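PDB 1CVR: gingipain R from Porphyromonas gingivalis, which cleaves peptide bonds after arginine as a cysteine proteinase with a caspase-like fold. Local coordinates for residues Y131-L142 with S343-E353; T352-A360 with V371-I379. One frame throughout, in Å; residues are numbered along the deposited sequence.

Contact 1: residues Y131-L142 with S343-E353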
ATOM      1  N   TYR A 131      11.312   0.551  -2.472  1.00 14.35           N
ATOM      2  CA  TYR A 131      10.683   1.525  -1.570  1.00 13.03           C
ATOM      3  C   TYR A 131      10.860   1.202  -0.087  1.00 13.59           C
ATOM      4  O   TYR A 131      11.124   2.097   0.723  1.00 12.74           O
ATOM      5  CB  TYR A 131       9.187   1.625  -1.906  1.00 11.06           C
ATOM      6  CG  TYR A 131       8.438   2.792  -1.295  1.00 13.39           C
ATOM      7  CD1 TYR A 131       7.749   2.652  -0.087  1.00 10.53           C
ATOM      8  CD2 TYR A 131       8.360   4.020  -1.964  1.00 11.20           C
ATOM      9  CE1 TYR A 131       6.999   3.684   0.437  1.00 14.00           C
ATOM     10  CE2 TYR A 131       7.607   5.075  -1.446  1.00 13.94           C
ATOM     11  CZ  TYR A 131       6.923   4.898  -0.243  1.00 13.49           C
ATOM     12  OH  TYR A 131       6.158   5.914   0.282  1.00 12.98           O
ATOM     13  N   GLU A 132      10.716  -0.068   0.271  1.00 12.65           N
ATOM     14  CA  GLU A 132      10.861  -0.449   1.669  1.00 13.67           C
ATOM     15  C   GLU A 132      12.310  -0.733   2.072  1.00 13.51           C
ATOM     16  O   GLU A 132      12.706  -0.498   3.217  1.00 13.62           O
ATOM     17  CB  GLU A 132      10.016  -1.691   1.980  1.00 12.68           C
ATOM     18  CG  GLU A 132       8.545  -1.579   1.602  1.00 12.98           C
ATOM     19  CD  GLU A 132       7.688  -2.671   2.229  1.00 12.90           C
ATOM     20  OE1 GLU A 132       8.109  -3.846   2.216  1.00 15.54           O
ATOM     21  OE2 GLU A 132       6.590  -2.359   2.723  1.00 13.49           O
ATOM     22  N   ARG A 133      13.103  -1.224   1.129  1.00 14.57           N
ATOM     23  CA  ARG A 133      14.482  -1.592   1.422  1.00 16.20           C
ATOM     24  C   ARG A 133      15.582  -0.604   1.086  1.00 18.04           C
ATOM     25  O   ARG A 133      16.503  -0.410   1.877  1.00 18.21           O
ATOM     26  CB  ARG A 133      14.823  -2.902   0.707  1.00 16.19           C
ATOM     27  CG  ARG A 133      16.154  -3.527   1.121  1.00 18.45           C
ATOM     28  CD  ARG A 133      16.366  -4.857   0.412  1.00 22.89           C
ATOM     29  NE  ARG A 133      16.540  -4.633  -1.017  1.00 25.19           N
ATOM     30  CZ  ARG A 133      16.545  -5.586  -1.944  1.00 28.60           C
ATOM     31  NH1 ARG A 133      16.381  -6.858  -1.596  1.00 29.94           N
ATOM     32  NH2 ARG A 133      16.732  -5.261  -3.222  1.00 27.71           N
ATOM     33  N   ASN A 134      15.468   0.031  -0.073  1.00 19.10           N
ATOM     34  CA  ASN A 134      16.527   0.891  -0.582  1.00 21.50           C
ATOM     35  C   ASN A 134      16.454   2.424  -0.553  1.00 22.66           C
ATOM     36  O   ASN A 134      17.315   3.079  -1.135  1.00 23.34           O
ATOM     37  CB  ASN A 134      16.820   0.399  -1.998  1.00 23.15           C
ATOM     38  CG  ASN A 134      17.264  -1.069  -2.015  1.00 27.33           C
ATOM     39  OD1 ASN A 134      16.925  -1.830  -2.916  1.00 31.97           O
ATOM     40  ND2 ASN A 134      18.044  -1.455  -1.020  1.00 27.90           N
ATOM     41  N   ILE A 135      15.459   3.001   0.117  1.00 21.92           N
ATOM     42  CA  ILE A 135      15.356   4.460   0.197  1.00 21.24           C
ATOM     43  C   ILE A 135      16.398   4.985   1.198  1.00 22.33           C
ATOM     44  O   ILE A 135      16.530   4.454   2.300  1.00 22.18           O
ATOM     45  CB  ILE A 135      13.936   4.894   0.647  1.00 20.52           C
ATOM     46  CG1 ILE A 135      12.911   4.512  -0.423  1.00 17.51           C
ATOM     47  CG2 ILE A 135      13.900   6.395   0.936  1.00 20.04           C
ATOM     48  CD1 ILE A 135      13.195   5.115  -1.773  1.00 19.38           C
ATOM     49  N   THR A 136      17.132   6.026   0.810  1.00 22.98           N
ATOM     50  CA  THR A 136      18.170   6.606   1.671  1.00 22.82           C
ATOM     51  C   THR A 136      17.931   8.094   1.988  1.00 23.03           C
ATOM     52  O   THR A 136      16.939   8.693   1.545  1.00 22.68           O
ATOM     53  CB  THR A 136      19.548   6.496   1.012  1.00 22.35           C
ATOM     54  OG1 THR A 136      19.646   7.466  -0.033  1.00 24.14           O
ATOM     55  CG2 THR A 136      19.737   5.129   0.396  1.00 21.26           C
ATOM     56  N   THR A 137      18.849   8.686   2.749  1.00 21.58           N
ATOM     57  CA  THR A 137      18.757  10.092   3.130  1.00 21.38           C
ATOM     58  C   THR A 137      18.892  10.981   1.905  1.00 22.71           C
ATOM     59  O   THR A 137      18.616  12.172   1.968  1.00 24.44           O
ATOM     60  CB  THR A 137      19.879  10.497   4.131  1.00 23.16           C
ATOM     61  OG1 THR A 137      21.159  10.170   3.565  1.00 26.11           O
ATOM     62  CG2 THR A 137      19.709   9.780   5.463  1.00 20.69           C
ATOM     63  N   GLU A 138      19.309  10.407   0.782  1.00 24.47           N
ATOM     64  CA  GLU A 138      19.466  11.198  -0.428  1.00 26.84           C
ATOM     65  C   GLU A 138      18.218  11.263  -1.317  1.00 25.11           C
ATOM     66  O   GLU A 138      18.207  11.971  -2.326  1.00 22.54           O
ATOM     67  CB  GLU A 138      20.665  10.690  -1.223  1.00 30.68           C
ATOM     68  CG  GLU A 138      21.966  10.771  -0.423  1.00 37.86           C
ATOM     69  CD  GLU A 138      22.178  12.138   0.224  1.00 41.29           C
ATOM     70  OE1 GLU A 138      22.150  13.158  -0.499  1.00 44.14           O
ATOM     71  OE2 GLU A 138      22.378  12.189   1.464  1.00 46.17           O
ATOM     72  N   ASP A 139      17.176  10.525  -0.942  1.00 20.48           N
ATOM     73  CA  ASP A 139      15.925  10.556  -1.699  1.00 20.86           C
ATOM     74  C   ASP A 139      15.154  11.784  -1.224  1.00 19.84           C
ATOM     75  O   ASP A 139      14.231  11.694  -0.417  1.00 18.65           O
ATOM     76  CB  ASP A 139      15.156   9.257  -1.462  1.00 18.81           C
ATOM     77  CG  ASP A 139      15.735   8.106  -2.266  1.00 19.51           C
ATOM     78  OD1 ASP A 139      15.504   8.091  -3.489  1.00 17.43           O
ATOM     79  OD2 ASP A 139      16.440   7.241  -1.699  1.00 19.25           O
ATOM     80  N   LYS A 140      15.567  12.934  -1.754  1.00 20.27           N
ATOM     81  CA  LYS A 140      15.012  14.235  -1.396  1.00 21.41           C
ATOM     82  C   LYS A 140      13.630  14.550  -1.945  1.00 20.66           C
ATOM     83  O   LYS A 140      13.064  15.584  -1.603  1.00 20.79           O
ATOM     84  CB  LYS A 140      15.959  15.344  -1.848  1.00 23.97           C
ATOM     85  CG  LYS A 140      17.382  15.257  -1.325  1.00 29.00           C
ATOM     86  CD  LYS A 140      17.453  15.275   0.180  1.00 33.71           C
ATOM     87  CE  LYS A 140      18.842  15.709   0.633  1.00 35.85           C
ATOM     88  NZ  LYS A 140      19.920  14.951  -0.062  1.00 39.31           N
ATOM     89  N   TRP A 141      13.096  13.691  -2.805  1.00 18.39           N
ATOM     90  CA  TRP A 141      11.761  13.919  -3.360  1.00 18.27           C
ATOM     91  C   TRP A 141      10.672  13.610  -2.331  1.00 18.30           C
ATOM     92  O   TRP A 141       9.512  13.964  -2.524  1.00 18.72           O
ATOM     93  CB  TRP A 141      11.540  13.053  -4.611  1.00 16.30           C
ATOM     94  CG  TRP A 141      11.968  11.640  -4.398  1.00 17.74           C
ATOM     95  CD1 TRP A 141      13.254  11.164  -4.430  1.00 15.49           C
ATOM     96  CD2 TRP A 141      11.141  10.535  -3.996  1.00 17.02           C
ATOM     97  NE1 TRP A 141      13.276   9.844  -4.072  1.00 16.90           N
ATOM     98  CE2 TRP A 141      11.997   9.428  -3.798  1.00 16.80           C
ATOM     99  CE3 TRP A 141       9.765  10.374  -3.783  1.00 16.16           C
ATOM    100  CZ2 TRP A 141      11.523   8.171  -3.393  1.00 15.74           C
ATOM    101  CZ3 TRP A 141       9.287   9.115  -3.379  1.00 16.05           C
ATOM    102  CH2 TRP A 141      10.172   8.032  -3.189  1.00 14.45           C
ATOM    103  N   LEU A 142      11.035  12.932  -1.247  1.00 17.58           N
ATOM    104  CA  LEU A 142      10.061  12.608  -0.205  1.00 17.97           C
ATOM    105  C   LEU A 142       9.713  13.875   0.556  1.00 18.07           C
ATOM    106  O   LEU A 142      10.495  14.829   0.575  1.00 18.36           O
ATOM    107  CB  LEU A 142      10.624  11.539   0.744  1.00 18.59           C
ATOM    108  CG  LEU A 142      10.667  10.108   0.164  1.00 19.16           C
ATOM    109  CD1 LEU A 142      11.701   9.240   0.876  1.00 20.00           C
ATOM    110  CD2 LEU A 142       9.290   9.501   0.301  1.00 18.73           C
ATOM    111  N   SER A 343       0.357  -4.171   2.245  1.00 12.20           N
ATOM    112  CA  SER A 343       1.214  -4.156   3.432  1.00 13.55           C
ATOM    113  C   SER A 343       2.313  -3.115   3.307  1.00 12.91           C
ATOM    114  O   SER A 343       3.138  -2.971   4.196  1.00 14.67           O
ATOM    115  CB  SER A 343       1.871  -5.523   3.646  1.00 15.76           C
ATOM    116  OG  SER A 343       2.939  -5.742   2.733  1.00 13.83           O
ATOM    117  N   LEU A 344       2.313  -2.373   2.210  1.00 11.56           N
ATOM    118  CA  LEU A 344       3.353  -1.375   1.974  1.00 12.43           C
ATOM    119  C   LEU A 344       3.566  -0.386   3.130  1.00 11.93           C
ATOM    120  O   LEU A 344       2.639   0.311   3.519  1.00 13.71           O
ATOM    121  CB  LEU A 344       3.035  -0.582   0.701  1.00  9.06           C
ATOM    122  CG  LEU A 344       4.071   0.492   0.335  1.00 11.14           C
ATOM    123  CD1 LEU A 344       5.300  -0.171  -0.308  1.00  8.61           C
ATOM    124  CD2 LEU A 344       3.447   1.492  -0.633  1.00  9.26           C
ATOM    125  N   LEU A 345       4.790  -0.315   3.662  1.00 13.34           N
ATOM    126  CA  LEU A 345       5.090   0.642   4.737  1.00 14.68           C
ATOM    127  C   LEU A 345       5.280   2.010   4.077  1.00 13.31           C
ATOM    128  O   LEU A 345       6.277   2.241   3.410  1.00 12.65           O
ATOM    129  CB  LEU A 345       6.387   0.242   5.469  1.00 16.18           C
ATOM    130  CG  LEU A 345       6.317  -1.077   6.254  1.00 16.86           C
ATOM    131  CD1 LEU A 345       7.695  -1.454   6.811  1.00 16.39           C
ATOM    132  CD2 LEU A 345       5.304  -0.913   7.381  1.00 13.88           C
ATOM    133  N   VAL A 346       4.337   2.920   4.266  1.00 13.03           N
ATOM    134  CA  VAL A 346       4.446   4.220   3.618  1.00 12.68           C
ATOM    135  C   VAL A 346       5.547   5.109   4.184  1.00 15.30           C
ATOM    136  O   VAL A 346       5.948   4.967   5.344  1.00 15.32           O
ATOM    137  CB  VAL A 346       3.116   4.986   3.687  1.00 13.24           C
ATOM    138  CG1 VAL A 346       2.006   4.178   2.970  1.00 13.55           C
ATOM    139  CG2 VAL A 346       2.736   5.238   5.149  1.00 12.13           C
ATOM    140  N   ARG A 347       6.052   6.004   3.342  1.00 13.23           N
ATOM    141  CA  ARG A 347       7.076   6.966   3.749  1.00 13.87           C
ATOM    142  C   ARG A 347       6.467   8.332   3.473  1.00 15.58           C
ATOM    143  O   ARG A 347       5.849   8.539   2.424  1.00 13.94           O
ATOM    144  CB  ARG A 347       8.360   6.801   2.926  1.00 11.65           C
ATOM    145  CG  ARG A 347       9.157   5.530   3.237  1.00 14.07           C
ATOM    146  CD  ARG A 347      10.321   5.363   2.274  1.00 12.78           C
ATOM    147  NE  ARG A 347      11.114   4.185   2.594  1.00 15.75           N
ATOM    148  CZ  ARG A 347      11.898   4.078   3.664  1.00 16.05           C
ATOM    149  NH1 ARG A 347      12.003   5.080   4.529  1.00 13.17           N
ATOM    150  NH2 ARG A 347      12.562   2.954   3.880  1.00 15.21           N
ATOM    151  N   THR A 348       6.633   9.264   4.408  1.00 15.49           N
ATOM    152  CA  THR A 348       6.092  10.606   4.245  1.00 15.18           C
ATOM    153  C   THR A 348       7.169  11.688   4.128  1.00 16.70           C
ATOM    154  O   THR A 348       6.968  12.683   3.441  1.00 18.24           O
ATOM    155  CB  THR A 348       5.176  10.983   5.427  1.00 15.65           C
ATOM    156  OG1 THR A 348       5.871  10.746   6.662  1.00 15.13           O
ATOM    157  CG2 THR A 348       3.879  10.165   5.385  1.00 16.31           C
ATOM    158  N   LEU A 349       8.306  11.494   4.795  1.00 15.28           N
ATOM    159  CA  LEU A 349       9.375  12.489   4.773  1.00 16.90           C
ATOM    160  C   LEU A 349      10.709  11.856   4.420  1.00 15.13           C
ATOM    161  O   LEU A 349      10.816  10.636   4.347  1.00 15.93           O
ATOM    162  CB  LEU A 349       9.477  13.163   6.151  1.00 16.02           C
ATOM    163  CG  LEU A 349       8.187  13.770   6.722  1.00 18.07           C
ATOM    164  CD1 LEU A 349       8.392  14.198   8.189  1.00 19.11           C
ATOM    165  CD2 LEU A 349       7.767  14.947   5.853  1.00 19.09           C
ATOM    166  N   VAL A 350      11.720  12.686   4.177  1.00 15.70           N
ATOM    167  CA  VAL A 350      13.054  12.178   3.868  1.00 16.02           C
ATOM    168  C   VAL A 350      13.430  11.433   5.147  1.00 16.65           C
ATOM    169  O   VAL A 350      13.301  11.970   6.243  1.00 16.18           O
ATOM    170  CB  VAL A 350      14.044  13.326   3.606  1.00 17.39           C
ATOM    171  CG1 VAL A 350      15.438  12.758   3.336  1.00 16.97           C
ATOM    172  CG2 VAL A 350      13.573  14.150   2.422  1.00 17.05           C
ATOM    173  N   PRO A 351      13.890  10.183   5.026  1.00 17.62           N
ATOM    174  CA  PRO A 351      14.242   9.415   6.223  1.00 19.10           C
ATOM    175  C   PRO A 351      15.513   9.822   6.963  1.00 21.46           C
ATOM    176  O   PRO A 351      16.388  10.491   6.412  1.00 20.60           O
ATOM    177  CB  PRO A 351      14.354   7.998   5.670  1.00 17.78           C
ATOM    178  CG  PRO A 351      15.025   8.265   4.349  1.00 19.38           C
ATOM    179  CD  PRO A 351      14.102   9.364   3.820  1.00 14.86           C
ATOM    180  N   THR A 352      15.595   9.408   8.222  1.00 20.67           N
ATOM    181  CA  THR A 352      16.793   9.644   9.005  1.00 24.35           C
ATOM    182  C   THR A 352      17.384   8.248   9.230  1.00 26.30           C
ATOM    183  O   THR A 352      16.734   7.233   8.928  1.00 23.97           O
ATOM    184  CB  THR A 352      16.478  10.310  10.334  1.00 24.02           C
ATOM    185  OG1 THR A 352      15.482   9.554  11.015  1.00 22.39           O
ATOM    186  CG2 THR A 352      15.982  11.744  10.102  1.00 25.54           C
ATOM    187  N   GLU A 353      18.614   8.174   9.724  1.00 26.93           N
ATOM    188  CA  GLU A 353      19.206   6.868   9.931  1.00 30.07           C
ATOM    189  C   GLU A 353      19.016   6.399  11.360  1.00 30.15           C
ATOM    190  O   GLU A 353      18.692   7.184  12.250  1.00 29.94           O
ATOM    191  CB  GLU A 353      20.694   6.875   9.556  1.00 32.87           C
ATOM    192  CG  GLU A 353      20.961   7.359   8.143  1.00 37.18           C
ATOM    193  CD  GLU A 353      22.352   7.024   7.660  1.00 41.12           C
ATOM    194  OE1 GLU A 353      22.602   5.847   7.323  1.00 44.49           O
ATOM    195  OE2 GLU A 353      23.206   7.932   7.624  1.00 45.04           O
TER
HETATM  196  O   HOH W   1       9.128   1.833   3.466  1.00 21.50           O
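The ring of Tyr131 carries Arg347 CD over one face, 4.1 Å above the ring plane and offset toward the rim, while Leu345 O lies in plane at its edge, 3.4 Å from Tyr131 CE1. The guanidinium of Arg347 in turn has Ile135 CB over one face and Tyr131 O at its edge; this plane and the tyrosine ring are 62° apart. Arg347 runs extended from CG to NE alongside Tyr131 in the opposite sense, and its NE gives a nearly straight bond (173°) to Tyr131 O at 2.8 Å. In return, with the ring swung anti to the backbone N (chi1 -167°), Tyr131 OH accepts from Arg347 N at 3.1 Å. Glu132 OE2 takes Leu345 N on its anti lone pair at 2.9 Å, and its OE1 is held by Lys31, Arg34 and Trp30. A water donates to Leu345 O and, weakly, to Tyr131 O. Farther along, Leu142 CD1 meets Pro351 CD at 3.8 Å, the two side chains crossing at about a right angle. Arg347 NH1 bonds Lys422 O, and Glu132 O accepts from Thr424 OG1, so the C-terminal Ig-like domain shares this junction. Here the end of helix 118-133 gives up a carbonyl to a buried arginine, whose charge is probably eased by that oxygen and Lys422 O, while three cross-segment bonds fix a chain lacking regular structure.

Contact 2: residues T352-A360 with V371-I379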
ATOM      1  N   THR A 352      15.595   9.408   8.222  1.00 20.67           N
ATOM      2  CA  THR A 352      16.793   9.644   9.005  1.00 24.35           C
ATOM      3  C   THR A 352      17.384   8.248   9.230  1.00 26.30           C
ATOM      4  O   THR A 352      16.734   7.233   8.928  1.00 23.97           O
ATOM      5  CB  THR A 352      16.478  10.310  10.334  1.00 24.02           C
ATOM      6  OG1 THR A 352      15.482   9.554  11.015  1.00 22.39           O
ATOM      7  CG2 THR A 352      15.982  11.744  10.102  1.00 25.54           C
ATOM      8  N   GLU A 353      18.614   8.174   9.724  1.00 26.93           N
ATOM      9  CA  GLU A 353      19.206   6.868   9.931  1.00 30.07           C
ATOM     10  C   GLU A 353      19.016   6.399  11.360  1.00 30.15           C
ATOM     11  O   GLU A 353      18.692   7.184  12.250  1.00 29.94           O
ATOM     12  CB  GLU A 353      20.694   6.875   9.556  1.00 32.87           C
ATOM     13  CG  GLU A 353      20.961   7.359   8.143  1.00 37.18           C
ATOM     14  CD  GLU A 353      22.352   7.024   7.660  1.00 41.12           C
ATOM     15  OE1 GLU A 353      22.602   5.847   7.323  1.00 44.49           O
ATOM     16  OE2 GLU A 353      23.206   7.932   7.624  1.00 45.04           O
ATOM     17  N   MET A 354      19.186   5.099  11.560  1.00 30.34           N
ATOM     18  CA  MET A 354      19.052   4.492  12.875  1.00 30.60           C
ATOM     19  C   MET A 354      20.408   3.981  13.336  1.00 30.65           C
ATOM     20  O   MET A 354      21.244   3.584  12.525  1.00 29.95           O
ATOM     21  CB  MET A 354      18.090   3.302  12.832  1.00 30.04           C
ATOM     22  CG  MET A 354      16.650   3.647  12.597  1.00 28.42           C
ATOM     23  SD  MET A 354      15.674   2.150  12.623  1.00 25.46           S
ATOM     24  CE  MET A 354      16.263   1.310  11.172  1.00 24.13           C
ATOM     25  N   GLN A 355      20.608   3.983  14.645  1.00 31.15           N
ATOM     26  CA  GLN A 355      21.846   3.493  15.225  1.00 33.43           C
ATOM     27  C   GLN A 355      21.509   2.090  15.720  1.00 31.56           C
ATOM     28  O   GLN A 355      20.762   1.919  16.681  1.00 31.82           O
ATOM     29  CB  GLN A 355      22.262   4.408  16.381  1.00 37.60           C
ATOM     30  CG  GLN A 355      23.706   4.262  16.832  1.00 43.98           C
ATOM     31  CD  GLN A 355      24.133   5.404  17.758  1.00 47.04           C
ATOM     32  OE1 GLN A 355      25.275   5.456  18.217  1.00 49.17           O
ATOM     33  NE2 GLN A 355      23.208   6.323  18.030  1.00 47.74           N
ATOM     34  N   VAL A 356      22.037   1.091  15.029  1.00 29.83           N
ATOM     35  CA  VAL A 356      21.792  -0.305  15.371  1.00 28.60           C
ATOM     36  C   VAL A 356      23.084  -0.980  15.816  1.00 28.29           C
ATOM     37  O   VAL A 356      24.071  -1.000  15.082  1.00 27.36           O
ATOM     38  CB  VAL A 356      21.229  -1.095  14.157  1.00 28.93           C
ATOM     39  CG1 VAL A 356      21.139  -2.579  14.489  1.00 26.98           C
ATOM     40  CG2 VAL A 356      19.860  -0.574  13.786  1.00 29.64           C
ATOM     41  N   THR A 357      23.069  -1.544  17.015  1.00 27.65           N
ATOM     42  CA  THR A 357      24.243  -2.228  17.529  1.00 28.76           C
ATOM     43  C   THR A 357      23.874  -3.674  17.844  1.00 27.79           C
ATOM     44  O   THR A 357      23.058  -3.937  18.714  1.00 25.68           O
ATOM     45  CB  THR A 357      24.763  -1.551  18.812  1.00 29.12           C
ATOM     46  OG1 THR A 357      24.941  -0.147  18.576  1.00 30.95           O
ATOM     47  CG2 THR A 357      26.108  -2.141  19.206  1.00 32.13           C
ATOM     48  N   ALA A 358      24.460  -4.613  17.117  1.00 28.61           N
ATOM     49  CA  ALA A 358      24.182  -6.019  17.371  1.00 29.65           C
ATOM     50  C   ALA A 358      25.478  -6.832  17.339  1.00 28.52           C
ATOM     51  O   ALA A 358      26.484  -6.393  16.785  1.00 27.03           O
ATOM     52  CB  ALA A 358      23.198  -6.560  16.324  1.00 27.55           C
ATOM     53  N   PRO A 359      25.473  -8.012  17.972  1.00 27.58           N
ATOM     54  CA  PRO A 359      26.652  -8.877  17.991  1.00 27.85           C
ATOM     55  C   PRO A 359      27.001  -9.260  16.557  1.00 29.34           C
ATOM     56  O   PRO A 359      26.123  -9.345  15.696  1.00 30.15           O
ATOM     57  CB  PRO A 359      26.177 -10.076  18.812  1.00 27.13           C
ATOM     58  CG  PRO A 359      25.178  -9.432  19.769  1.00 27.63           C
ATOM     59  CD  PRO A 359      24.387  -8.617  18.763  1.00 29.27           C
ATOM     60  N   ALA A 360      28.277  -9.485  16.288  1.00 28.27           N
ATOM     61  CA  ALA A 360      28.679  -9.852  14.940  1.00 29.75           C
ATOM     62  C   ALA A 360      28.453 -11.341  14.731  1.00 30.01           C
ATOM     63  O   ALA A 360      28.367 -11.818  13.597  1.00 29.05           O
ATOM     64  CB  ALA A 360      30.144  -9.505  14.726  1.00 30.46           C
ATOM     65  N   VAL A 371      19.332  -7.107  20.133  1.00 28.20           N
ATOM     66  CA  VAL A 371      19.777  -6.027  19.262  1.00 29.57           C
ATOM     67  C   VAL A 371      19.487  -4.687  19.924  1.00 28.85           C
ATOM     68  O   VAL A 371      18.424  -4.501  20.515  1.00 28.76           O
ATOM     69  CB  VAL A 371      19.028  -6.067  17.908  1.00 30.67           C
ATOM     70  CG1 VAL A 371      19.503  -4.951  17.013  1.00 31.58           C
ATOM     71  CG2 VAL A 371      19.246  -7.407  17.242  1.00 31.26           C
ATOM     72  N   ALA A 372      20.439  -3.763  19.843  1.00 28.80           N
ATOM     73  CA  ALA A 372      20.255  -2.436  20.422  1.00 28.60           C
ATOM     74  C   ALA A 372      19.902  -1.495  19.281  1.00 28.03           C
ATOM     75  O   ALA A 372      20.536  -1.538  18.235  1.00 27.72           O
ATOM     76  CB  ALA A 372      21.539  -1.970  21.108  1.00 26.79           C
ATOM     77  N   CYS A 373      18.885  -0.657  19.473  1.00 28.74           N
ATOM     78  CA  CYS A 373      18.480   0.287  18.428  1.00 28.36           C
ATOM     79  C   CYS A 373      18.001   1.595  19.054  1.00 28.00           C
ATOM     80  O   CYS A 373      17.175   1.590  19.963  1.00 28.13           O
ATOM     81  CB  CYS A 373      17.367  -0.319  17.557  1.00 28.11           C
ATOM     82  SG  CYS A 373      16.904   0.689  16.107  1.00 27.82           S
ATOM     83  N   ASP A 374      18.511   2.719  18.562  1.00 29.55           N
ATOM     84  CA  ASP A 374      18.124   4.012  19.121  1.00 31.17           C
ATOM     85  C   ASP A 374      16.776   4.534  18.638  1.00 31.86           C
ATOM     86  O   ASP A 374      16.468   5.711  18.821  1.00 33.28           O
ATOM     87  CB  ASP A 374      19.225   5.048  18.854  1.00 32.44           C
ATOM     88  CG  ASP A 374      19.324   5.449  17.390  1.00 34.48           C
ATOM     89  OD1 ASP A 374      19.026   4.615  16.509  1.00 32.33           O
ATOM     90  OD2 ASP A 374      19.731   6.603  17.127  1.00 35.83           O
ATOM     91  N   TYR A 375      15.970   3.664  18.031  1.00 30.72           N
ATOM     92  CA  TYR A 375      14.638   4.050  17.557  1.00 29.10           C
ATOM     93  C   TYR A 375      13.599   3.049  18.032  1.00 29.11           C
ATOM     94  O   TYR A 375      13.489   1.957  17.469  1.00 29.37           O
ATOM     95  CB  TYR A 375      14.576   4.094  16.024  1.00 30.32           C
ATOM     96  CG  TYR A 375      13.211   4.523  15.507  1.00 29.03           C
ATOM     97  CD1 TYR A 375      12.714   5.794  15.786  1.00 29.47           C
ATOM     98  CD2 TYR A 375      12.407   3.646  14.772  1.00 29.15           C
ATOM     99  CE1 TYR A 375      11.446   6.193  15.349  1.00 31.61           C
ATOM    100  CE2 TYR A 375      11.135   4.030  14.330  1.00 30.43           C
ATOM    101  CZ  TYR A 375      10.662   5.308  14.624  1.00 31.43           C
ATOM    102  OH  TYR A 375       9.414   5.708  14.198  1.00 31.88           O
ATOM    103  N   ASN A 376      12.824   3.408  19.049  1.00 27.96           N
ATOM    104  CA  ASN A 376      11.809   2.493  19.550  1.00 27.63           C
ATOM    105  C   ASN A 376      10.681   2.362  18.545  1.00 27.31           C
ATOM    106  O   ASN A 376      10.212   3.354  17.999  1.00 26.79           O
ATOM    107  CB  ASN A 376      11.269   2.970  20.901  1.00 28.96           C
ATOM    108  CG  ASN A 376      12.340   2.985  21.979  1.00 29.52           C
ATOM    109  OD1 ASN A 376      13.128   2.049  22.091  1.00 29.73           O
ATOM    110  ND2 ASN A 376      12.360   4.037  22.789  1.00 32.63           N
ATOM    111  N   GLY A 377      10.259   1.129  18.291  1.00 26.32           N
ATOM    112  CA  GLY A 377       9.194   0.903  17.330  1.00 25.25           C
ATOM    113  C   GLY A 377       9.710   0.234  16.067  1.00 23.87           C
ATOM    114  O   GLY A 377       8.929  -0.204  15.214  1.00 22.20           O
ATOM    115  N   ALA A 378      11.030   0.178  15.929  1.00 21.84           N
ATOM    116  CA  ALA A 378      11.634  -0.457  14.766  1.00 21.65           C
ATOM    117  C   ALA A 378      11.341  -1.950  14.831  1.00 22.07           C
ATOM    118  O   ALA A 378      11.095  -2.504  15.904  1.00 21.34           O
ATOM    119  CB  ALA A 378      13.144  -0.229  14.755  1.00 20.79           C
ATOM    120  N   ILE A 379      11.356  -2.601  13.678  1.00 21.19           N
ATOM    121  CA  ILE A 379      11.098  -4.028  13.639  1.00 21.55           C
ATOM    122  C   ILE A 379      12.415  -4.668  13.251  1.00 20.47           C
ATOM    123  O   ILE A 379      12.965  -4.345  12.196  1.00 19.22           O
ATOM    124  CB  ILE A 379      10.032  -4.379  12.581  1.00 22.65           C
ATOM    125  CG1 ILE A 379       8.786  -3.551  12.825  1.00 23.96           C
ATOM    126  CG2 ILE A 379       9.680  -5.861  12.658  1.00 22.91           C
ATOM    127  CD1 ILE A 379       8.142  -3.833  14.148  1.00 30.96           C
TER
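Met354 SD lies 4.0 Å from Cys373 SG and 4.1 Å from Ala378 CB, at the packed side of the antiparallel pairing between 352-360 and 371-379. Its bent thioether also makes an oblique Met-aromatic contact with Tyr375, SD standing 5.3 Å from the ring centroid. Val356, which forms a non-hydrogen-bonded pair with Cys373, continues this apolar row: its two methyls divide the work, CG2 reaching Cys373 SG and CG1 meeting Val371 CG1 at 3.8 Å. Behind them, Met354 and Val356 rest on Val425 of strand 425-431, and Ala378 on Val417 of strand 412-418, which turns this face toward the second sheet. The reverse face is looser and more open to solvent. There Thr357 and Ala372 form a hydrogen-bonded pair with reciprocal backbone bonds, and their side chains meet no closer than CB to CB, at 4.0 Å. Gln355 and Asp374 are exposed, crossing at about a right angle. Chi1 of 71° brings the Asp374 carboxylate back over Gln355, but the 2.5 Å approach of Asp374 OD1 to Gln355 N is too short to be trusted in detail; the sound bond closing this end runs from Asp374 N to Gln355 O at 3.0 Å. Beyond the pairing, a type II turn from Tyr375 to Ala378 leads into strand 379-384 of the other sheet. A short edge strand such as 356-357, with one face turned to a second sheet, is characteristic of the Ig-like beta sandwich.

The two contacts follow one another along the chain, sharing Thr352 and Glu353, with centres about 17 Å apart. Contact 1 is the more buried and nearer the chain's centre: it joins the end of helix 118-133 and the loop after it to the segment leaving the peptidase sheet. Contact 2 lies farther out, wholly within the Ig-like domain, and pairs strand 356-357 with strand 368-373. Their chemistry differs accordingly. Side-chain groups of a tyrosine, a glutamate and an arginine secure irregular backbone in 131-142 with 343-353, whereas 352-360 with 371-379 relies chiefly on backbone pairing and an apolar face.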